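Local coordinates for effector protein Lem4 (lpg1101) (Legionella pneumophila subsp. pneumophila, PDB 6CGK) that removes phosphate from phosphotyrosine as a membrane-associated bacterial effector, through a magnesium-dependent HAD-type phosphatase domain, the part held here in an inactive form, at residues I19-F24 / S138-P143. The protein carries 1 engineered substitution. Residues are numbered along the deposited sequence; the frame is centred on the assembly and turned at random.
Sequences IVYLNF and SHEEKP. Engineered in segment 19-24: Asn23 (natural residue Asp). With MG (magnesium ion), chain C; PO4 (phosphate ion), chain B.
In the buried core between the central strand 19-23 of the HAD domain and the end of helix 132-140, Ile19 and Tyr21 meet His139 and Glu140. Tyr21 OH donates a hydrogen bond to Glu140 OE2 at 2.7 Å. The hydroxyl comes from above the carboxylate, 39° out of its plane, while OE2 lies at the edge of the tyrosine ring. Glu140 bends at chi2 (-64°), which brings its carboxylate nearer to the strand. OE2 also forms a salt bridge with Arg150, and OE1 one with Arg172. This probably favours the ionised carboxylate. His139 turns its ring edge to the strand. Its CD2 lies 3.3 Å from Tyr21 OH and 3.7 Å from Ile19 CD1. The Tyr21 and His139 ring planes are 86° apart, but the rings meet obliquely, neither stacked nor edge-to-face. His139 ND1 is hydrogen-bonded to Tyr118 OH. Ile19 CG2 sits over the centre of the tyrosine ring, 3.7 Å above its plane. Asn23, an engineered replacement of Asp, is a magnesium ligand with Asp25, Asp155 and phosphate O4. Such helix packing on a parallel sheet, with the metal site at the C-terminal end of the central strand, is typical of the Rossmann-like HAD fold.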
loop_
_atom_site.group_PDB
_atom_site.type_symbol
_atom_site.label_atom_id
_atom_site.label_comp_id
_atom_site.label_asym_id
_atom_site.label_seq_id
_atom_site.Cartn_x
_atom_site.Cartn_y
_atom_site.Cartn_z
ATOM N N ILE A 19 0.420 9.880 6.572
ATOM C CA ILE A 19 0.392 8.465 6.202
ATOM C C ILE A 19 -0.407 8.271 4.926
ATOM O O ILE A 19 -1.493 8.851 4.756
ATOM C CB ILE A 19 -0.198 7.603 7.329
ATOM C CG1 ILE A 19 0.622 7.807 8.600
ATOM C CG2 ILE A 19 -0.208 6.111 6.921
ATOM C CD1 ILE A 19 -0.037 7.081 9.815
ATOM N N VAL A 20 0.134 7.424 4.047
ATOM C CA VAL A 20 -0.496 6.999 2.806
ATOM C C VAL A 20 -0.866 5.531 2.993
ATOM O O VAL A 20 0.020 4.676 3.114
ATOM C CB VAL A 20 0.444 7.195 1.608
ATOM C CG1 VAL A 20 -0.157 6.601 0.336
ATOM C CG2 VAL A 20 0.791 8.688 1.441
ATOM N N TYR A 21 -2.170 5.248 3.043
ATOM C CA TYR A 21 -2.708 3.902 3.194
ATOM C C TYR A 21 -3.153 3.414 1.827
ATOM O O TYR A 21 -4.075 3.984 1.234
ATOM C CB TYR A 21 -3.918 3.890 4.129
ATOM C CG TYR A 21 -3.643 4.079 5.599
ATOM C CD1 TYR A 21 -3.011 3.090 6.333
ATOM C CD2 TYR A 21 -4.088 5.232 6.276
ATOM C CE1 TYR A 21 -2.805 3.220 7.700
ATOM C CE2 TYR A 21 -3.870 5.379 7.641
ATOM C CZ TYR A 21 -3.228 4.379 8.349
ATOM O OH TYR A 21 -3.039 4.512 9.705
ATOM N N LEU A 22 -2.541 2.339 1.350
ATOM C CA LEU A 22 -2.803 1.844 0.008
ATOM C C LEU A 22 -3.248 0.396 0.101
ATOM O O LEU A 22 -2.560 -0.434 0.706
ATOM C CB LEU A 22 -1.563 1.947 -0.877
ATOM C CG LEU A 22 -0.805 3.279 -0.969
ATOM C CD1 LEU A 22 0.442 3.147 -1.824
ATOM C CD2 LEU A 22 -1.713 4.378 -1.514
ATOM N N ASN A 23 -4.397 0.106 -0.493
ATOM C CA ASN A 23 -4.713 -1.248 -0.861
ATOM C C ASN A 23 -3.690 -1.740 -1.890
ATOM O O ASN A 23 -3.036 -0.947 -2.557
ATOM C CB ASN A 23 -6.128 -1.292 -1.442
ATOM C CG ASN A 23 -6.535 -2.637 -1.828
ATOM O OD1 ASN A 23 -6.757 -2.901 -3.006
ATOM N ND2 ASN A 23 -6.674 -3.524 -0.844
ATOM N N PHE A 24 -3.553 -3.065 -2.019
ATOM C CA PHE A 24 -2.588 -3.578 -3.003
ATOM C C PHE A 24 -3.251 -4.054 -4.294
ATOM O O PHE A 24 -3.084 -3.421 -5.337
ATOM C CB PHE A 24 -1.749 -4.720 -2.419
ATOM C CG PHE A 24 -0.647 -5.185 -3.333
ATOM C CD1 PHE A 24 0.513 -4.409 -3.470
ATOM C CD2 PHE A 24 -0.756 -6.371 -4.032
ATOM C CE1 PHE A 24 1.548 -4.845 -4.320
ATOM C CE2 PHE A 24 0.270 -6.813 -4.890
ATOM C CZ PHE A 24 1.422 -6.036 -5.033
ATOM N N SER A 138 -5.607 0.091 14.519
ATOM C CA SER A 138 -4.398 -0.347 15.211
ATOM C C SER A 138 -3.204 0.513 14.832
ATOM O O SER A 138 -2.382 0.864 15.693
ATOM C CB SER A 138 -4.097 -1.806 14.897
ATOM O OG SER A 138 -5.105 -2.645 15.456
ATOM N N HIS A 139 -3.076 0.842 13.547
ATOM C CA HIS A 139 -1.936 1.656 13.143
ATOM C C HIS A 139 -2.010 3.046 13.751
ATOM O O HIS A 139 -1.001 3.558 14.257
ATOM C CB HIS A 139 -1.826 1.769 11.632
ATOM C CG HIS A 139 -0.488 2.273 11.204
ATOM N ND1 HIS A 139 0.640 1.482 11.252
ATOM C CD2 HIS A 139 -0.069 3.507 10.850
ATOM C CE1 HIS A 139 1.690 2.198 10.893
ATOM N NE2 HIS A 139 1.288 3.433 10.651
ATOM N N GLU A 140 -3.187 3.679 13.712
ATOM C CA GLU A 140 -3.300 5.025 14.284
ATOM C C GLU A 140 -3.002 5.031 15.774
ATOM O O GLU A 140 -2.548 6.050 16.319
ATOM C CB GLU A 140 -4.695 5.598 14.017
ATOM C CG GLU A 140 -4.959 5.863 12.522
ATOM C CD GLU A 140 -4.027 6.941 11.935
ATOM O OE1 GLU A 140 -3.580 7.857 12.674
ATOM O OE2 GLU A 140 -3.751 6.874 10.720
ATOM N N GLU A 141 -3.234 3.914 16.451
ATOM C CA GLU A 141 -3.029 3.866 17.891
ATOM C C GLU A 141 -1.575 3.640 18.283
ATOM O O GLU A 141 -1.257 3.739 19.472
ATOM C CB GLU A 141 -3.927 2.791 18.503
ATOM C CG GLU A 141 -5.373 3.227 18.547
ATOM C CD GLU A 141 -6.309 2.150 19.075
ATOM O OE1 GLU A 141 -5.827 1.053 19.416
ATOM O OE2 GLU A 141 -7.528 2.402 19.132
ATOM N N LYS A 142 -0.689 3.372 17.325
ATOM C CA LYS A 142 0.733 3.292 17.642
ATOM C C LYS A 142 1.195 4.628 18.229
ATOM O O LYS A 142 0.740 5.689 17.791
ATOM C CB LYS A 142 1.543 2.940 16.393
ATOM C CG LYS A 142 1.218 1.551 15.833
ATOM C CD LYS A 142 2.060 1.269 14.581
ATOM C CE LYS A 142 3.112 0.212 14.854
ATOM N NZ LYS A 142 4.361 0.527 14.110
ATOM N N PRO A 143 2.082 4.617 19.226
ATOM C CA PRO A 143 2.406 5.872 19.921
ATOM C C PRO A 143 3.129 6.903 19.062
ATOM O O PRO A 143 3.130 8.091 19.427
ATOM C CB PRO A 143 3.285 5.405 21.092
ATOM C CG PRO A 143 3.940 4.185 20.582
ATOM C CD PRO A 143 2.904 3.499 19.717
HETATM MG MG MG C . -7.917 -4.196 -3.885
HETATM P P PO4 B . -6.304 -6.504 -1.582
HETATM O O1 PO4 B . -4.860 -6.039 -1.662
HETATM O O2 PO4 B . -6.899 -6.423 -0.180
HETATM O O3 PO4 B . -6.319 -7.954 -2.045
HETATM O O4 PO4 B . -7.153 -5.733 -2.572
HETATM O O HOH W 1 -9.121 -5.502 -4.905
HETATM O O HOH W 2 -9.372 -3.917 -2.422
#